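PDB 1WVG: CDP-glucose 4,6-dehydratase from Salmonella enterica subsp. enterica serovar Typhi, which catalyses the NAD(+)-dependent dehydration of CDP-D-glucose to CDP-4-dehydro-6-deoxy-D-glucose, an early step toward CDP-3,6-dideoxy-D-mannose for the lipopolysaccharide O-antigen. Local coordinates for residues E273-D285 against L322-K334. Numbering follows the deposited sequence.
Sequences EFIVDKMVTLWGD and LTETLSRIVKWHK
Lys-334 lies across the indole of Trp-283 where helix segments 273-283 and 322-334 of this Rossmann-fold short-chain dehydrogenase/reductase cross at -46°, with a closest axis approach of 9.9 Å; the side chain of Ile-275, at the other end, is about 8 Å from the bound CDP-xylose. From CB, CG of Lys-334 leaves anti to the carbonyl carbon (chi1 -68°) and passes CZ3 of Trp-283. The chain then runs extended, and CE of Lys-334 sits over the six-membered ring of Trp-283, 3.6 Å from its centroid and 10° off the normal, which defines a CH-pi contact. NZ of Lys-334 reaches over the five-membered ring of Trp-283 as a cation-pi partner and donates to the carbonyl O of Trp-283 at 3.1 Å, in the carbonyl plane on a lone pair. A water accepts from NZ as well, while the poorly ordered Asp-285 adds at most a long salt bridge through OD2. CD2 of His-333 meets the indole edge at CH2, and Phe-215 of helix 207-216 also touches that indole. Midway, Leu-326 is a knob in a hole formed by Ile-275, Lys-278, Met-279 and Leu-282. Leu-326 CD2 lies 3.7 Å from Met-279 SD, and its CD1 rests against CB and CG of Lys-278. Leu-282 CD1 also presses closer than usual van der Waals contact on Leu-326 CB, at 3.5 Å.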
# COMPACT_ATOMS: atom_id res chain seq x y z
N GLU A 273 -5.09 -17.86 -26.06
CA GLU A 273 -5.80 -18.02 -27.31
C GLU A 273 -5.11 -17.32 -28.48
O GLU A 273 -4.95 -17.85 -29.58
CB GLU A 273 -7.26 -17.56 -27.14
CG GLU A 273 -7.99 -17.38 -28.48
CD GLU A 273 -9.48 -17.40 -28.29
OE1 GLU A 273 -10.02 -17.00 -27.27
OE2 GLU A 273 -10.10 -17.88 -29.34
N PHE A 274 -4.71 -16.10 -28.23
CA PHE A 274 -4.06 -15.38 -29.29
C PHE A 274 -2.87 -16.14 -29.81
O PHE A 274 -2.58 -16.24 -31.00
CB PHE A 274 -3.52 -14.07 -28.69
CG PHE A 274 -2.60 -13.39 -29.67
CD1 PHE A 274 -3.11 -12.44 -30.56
CD2 PHE A 274 -1.23 -13.67 -29.73
CE1 PHE A 274 -2.30 -11.80 -31.50
CE2 PHE A 274 -0.40 -13.07 -30.68
CZ PHE A 274 -0.94 -12.13 -31.56
N ILE A 275 -2.10 -16.63 -28.88
CA ILE A 275 -0.90 -17.34 -29.28
C ILE A 275 -1.22 -18.58 -30.08
O ILE A 275 -0.66 -18.80 -31.17
CB ILE A 275 -0.00 -17.66 -28.10
CG1 ILE A 275 0.81 -16.41 -27.78
CG2 ILE A 275 0.95 -18.80 -28.47
CD1 ILE A 275 0.80 -16.10 -26.29
N VAL A 276 -2.10 -19.41 -29.52
CA VAL A 276 -2.42 -20.63 -30.22
C VAL A 276 -3.00 -20.32 -31.60
O VAL A 276 -2.64 -20.96 -32.58
CB VAL A 276 -3.31 -21.52 -29.39
CG1 VAL A 276 -4.68 -20.86 -29.29
CG2 VAL A 276 -3.44 -22.85 -30.14
N ASP A 277 -3.86 -19.30 -31.70
CA ASP A 277 -4.43 -18.97 -33.00
C ASP A 277 -3.34 -18.60 -34.00
O ASP A 277 -3.29 -18.97 -35.20
CB ASP A 277 -5.49 -17.86 -32.85
CG ASP A 277 -6.86 -18.38 -32.50
OD1 ASP A 277 -7.16 -19.55 -32.48
OD2 ASP A 277 -7.70 -17.44 -32.18
N LYS A 278 -2.40 -17.83 -33.50
CA LYS A 278 -1.32 -17.39 -34.37
C LYS A 278 -0.42 -18.56 -34.84
O LYS A 278 -0.00 -18.68 -36.02
CB LYS A 278 -0.55 -16.29 -33.65
CG LYS A 278 0.38 -15.55 -34.61
CD LYS A 278 -0.30 -15.05 -35.88
CE LYS A 278 -0.19 -13.55 -36.10
NZ LYS A 278 -1.46 -12.92 -36.51
N MET A 279 -0.12 -19.38 -33.84
CA MET A 279 0.69 -20.56 -34.02
C MET A 279 0.05 -21.47 -35.09
O MET A 279 0.71 -21.92 -36.04
CB MET A 279 0.88 -21.25 -32.64
CG MET A 279 1.91 -20.54 -31.74
SD MET A 279 3.59 -20.56 -32.48
CE MET A 279 4.15 -22.15 -31.81
N VAL A 280 -1.28 -21.70 -34.97
CA VAL A 280 -2.05 -22.50 -35.93
C VAL A 280 -1.75 -21.99 -37.34
O VAL A 280 -1.38 -22.69 -38.29
CB VAL A 280 -3.56 -22.41 -35.63
CG1 VAL A 280 -4.40 -22.63 -36.89
CG2 VAL A 280 -3.99 -23.32 -34.46
N THR A 281 -1.88 -20.69 -37.43
CA THR A 281 -1.63 -20.00 -38.65
C THR A 281 -0.20 -20.15 -39.15
O THR A 281 0.04 -20.40 -40.34
CB THR A 281 -1.97 -18.53 -38.37
OG1 THR A 281 -3.38 -18.39 -38.34
CG2 THR A 281 -1.32 -17.63 -39.41
N LEU A 282 0.76 -19.97 -38.24
CA LEU A 282 2.15 -20.05 -38.55
C LEU A 282 2.54 -21.42 -39.02
O LEU A 282 3.36 -21.58 -39.92
CB LEU A 282 2.87 -19.77 -37.23
CG LEU A 282 3.00 -18.27 -37.04
CD1 LEU A 282 3.89 -17.99 -35.83
CD2 LEU A 282 3.67 -17.70 -38.28
N TRP A 283 1.98 -22.45 -38.36
CA TRP A 283 2.28 -23.84 -38.70
C TRP A 283 1.65 -24.21 -40.01
O TRP A 283 2.32 -24.58 -40.97
CB TRP A 283 1.76 -24.80 -37.64
CG TRP A 283 2.33 -26.19 -37.80
CD1 TRP A 283 1.73 -27.22 -38.45
CD2 TRP A 283 3.60 -26.70 -37.31
NE1 TRP A 283 2.53 -28.34 -38.40
CE2 TRP A 283 3.68 -28.04 -37.70
CE3 TRP A 283 4.67 -26.14 -36.58
CZ2 TRP A 283 4.80 -28.83 -37.36
CZ3 TRP A 283 5.77 -26.92 -36.25
CH2 TRP A 283 5.83 -28.26 -36.64
N GLY A 284 0.33 -24.10 -40.03
CA GLY A 284 -0.44 -24.44 -41.22
C GLY A 284 -0.76 -25.93 -41.19
O GLY A 284 -1.05 -26.47 -40.12
N ASP A 285 -0.70 -26.57 -42.36
CA ASP A 285 -0.94 -27.99 -42.56
C ASP A 285 -1.81 -28.72 -41.54
O ASP A 285 -1.35 -29.63 -40.81
CB ASP A 285 0.36 -28.80 -42.77
CG ASP A 285 1.45 -28.03 -43.49
OD1 ASP A 285 1.37 -27.70 -44.68
OD2 ASP A 285 2.47 -27.79 -42.71
N LEU A 322 6.24 -10.29 -30.28
CA LEU A 322 5.56 -11.55 -30.10
C LEU A 322 5.38 -12.28 -31.43
O LEU A 322 5.63 -13.47 -31.64
CB LEU A 322 4.20 -11.30 -29.39
CG LEU A 322 3.46 -12.60 -29.13
CD1 LEU A 322 4.44 -13.59 -28.51
CD2 LEU A 322 2.30 -12.40 -28.17
N THR A 323 4.90 -11.55 -32.40
CA THR A 323 4.72 -12.22 -33.64
C THR A 323 6.01 -12.72 -34.27
O THR A 323 6.10 -13.84 -34.79
CB THR A 323 3.91 -11.31 -34.57
OG1 THR A 323 2.76 -10.92 -33.85
CG2 THR A 323 3.51 -12.08 -35.82
N GLU A 324 7.01 -11.86 -34.22
CA GLU A 324 8.29 -12.21 -34.79
C GLU A 324 8.82 -13.40 -34.04
O GLU A 324 9.27 -14.42 -34.59
CB GLU A 324 9.23 -10.99 -34.65
CG GLU A 324 10.64 -11.40 -34.21
CD GLU A 324 11.54 -11.63 -35.39
OE1 GLU A 324 11.49 -12.64 -36.08
OE2 GLU A 324 12.39 -10.65 -35.58
N THR A 325 8.70 -13.27 -32.74
CA THR A 325 9.10 -14.32 -31.87
C THR A 325 8.39 -15.64 -32.29
O THR A 325 9.06 -16.62 -32.62
CB THR A 325 8.86 -13.83 -30.43
OG1 THR A 325 9.91 -12.90 -30.13
CG2 THR A 325 8.81 -14.98 -29.44
N LEU A 326 7.05 -15.68 -32.35
CA LEU A 326 6.33 -16.89 -32.75
C LEU A 326 6.81 -17.42 -34.09
O LEU A 326 6.97 -18.62 -34.34
CB LEU A 326 4.83 -16.58 -32.78
CG LEU A 326 4.28 -16.44 -31.37
CD1 LEU A 326 2.77 -16.27 -31.46
CD2 LEU A 326 4.62 -17.66 -30.51
N SER A 327 7.08 -16.50 -34.97
CA SER A 327 7.54 -16.91 -36.26
C SER A 327 8.86 -17.67 -36.19
O SER A 327 9.03 -18.73 -36.80
CB SER A 327 7.61 -15.73 -37.17
OG SER A 327 8.34 -16.15 -38.30
N ARG A 328 9.78 -17.13 -35.42
CA ARG A 328 11.09 -17.71 -35.22
C ARG A 328 11.03 -19.06 -34.53
O ARG A 328 11.83 -19.92 -34.86
CB ARG A 328 12.00 -16.80 -34.42
CG ARG A 328 12.59 -15.70 -35.28
CD ARG A 328 13.23 -14.59 -34.45
NE ARG A 328 13.95 -13.58 -35.23
CZ ARG A 328 15.11 -13.77 -35.91
NH1 ARG A 328 15.74 -14.94 -35.94
NH2 ARG A 328 15.66 -12.76 -36.58
N ILE A 329 10.11 -19.24 -33.59
CA ILE A 329 10.00 -20.54 -32.91
C ILE A 329 9.63 -21.65 -33.89
O ILE A 329 10.09 -22.80 -33.80
CB ILE A 329 8.90 -20.50 -31.86
CG1 ILE A 329 9.38 -19.64 -30.72
CG2 ILE A 329 8.52 -21.84 -31.28
CD1 ILE A 329 8.30 -19.52 -29.65
N VAL A 330 8.73 -21.26 -34.80
CA VAL A 330 8.22 -22.14 -35.84
C VAL A 330 9.31 -22.58 -36.79
O VAL A 330 9.52 -23.74 -37.10
CB VAL A 330 7.17 -21.41 -36.63
CG1 VAL A 330 7.13 -22.03 -38.02
CG2 VAL A 330 5.82 -21.53 -35.90
N LYS A 331 10.01 -21.60 -37.27
CA LYS A 331 11.09 -21.85 -38.15
C LYS A 331 12.04 -22.78 -37.49
O LYS A 331 12.45 -23.76 -38.09
CB LYS A 331 11.79 -20.56 -38.48
CG LYS A 331 11.14 -19.94 -39.70
CD LYS A 331 11.67 -18.58 -40.11
CE LYS A 331 10.63 -17.83 -40.94
NZ LYS A 331 10.98 -16.41 -41.18
N TRP A 332 12.38 -22.48 -36.25
CA TRP A 332 13.34 -23.31 -35.51
C TRP A 332 12.89 -24.74 -35.38
O TRP A 332 13.63 -25.69 -35.66
CB TRP A 332 13.76 -22.72 -34.13
CG TRP A 332 14.98 -23.31 -33.44
CD1 TRP A 332 16.24 -22.76 -33.32
CD2 TRP A 332 15.04 -24.57 -32.74
NE1 TRP A 332 17.09 -23.56 -32.57
CE2 TRP A 332 16.36 -24.68 -32.21
CE3 TRP A 332 14.12 -25.59 -32.54
CZ2 TRP A 332 16.75 -25.82 -31.52
CZ3 TRP A 332 14.51 -26.69 -31.81
CH2 TRP A 332 15.80 -26.80 -31.31
N HIS A 333 11.67 -24.90 -34.94
CA HIS A 333 11.15 -26.23 -34.75
C HIS A 333 11.19 -27.09 -36.01
O HIS A 333 11.60 -28.25 -35.99
CB HIS A 333 9.76 -26.18 -34.12
CG HIS A 333 9.45 -27.45 -33.42
ND1 HIS A 333 10.06 -27.77 -32.22
CD2 HIS A 333 8.57 -28.44 -33.76
CE1 HIS A 333 9.56 -28.95 -31.86
NE2 HIS A 333 8.65 -29.37 -32.76
N LYS A 334 10.75 -26.50 -37.11
CA LYS A 334 10.72 -27.19 -38.38
C LYS A 334 12.13 -27.56 -38.86
O LYS A 334 12.35 -28.70 -39.27
CB LYS A 334 9.94 -26.38 -39.41
CG LYS A 334 8.46 -26.35 -39.06
CD LYS A 334 7.59 -25.69 -40.13
CE LYS A 334 6.09 -25.96 -39.94
NZ LYS A 334 5.27 -25.51 -41.07
O HOH W 1 5.74 -22.53 -42.12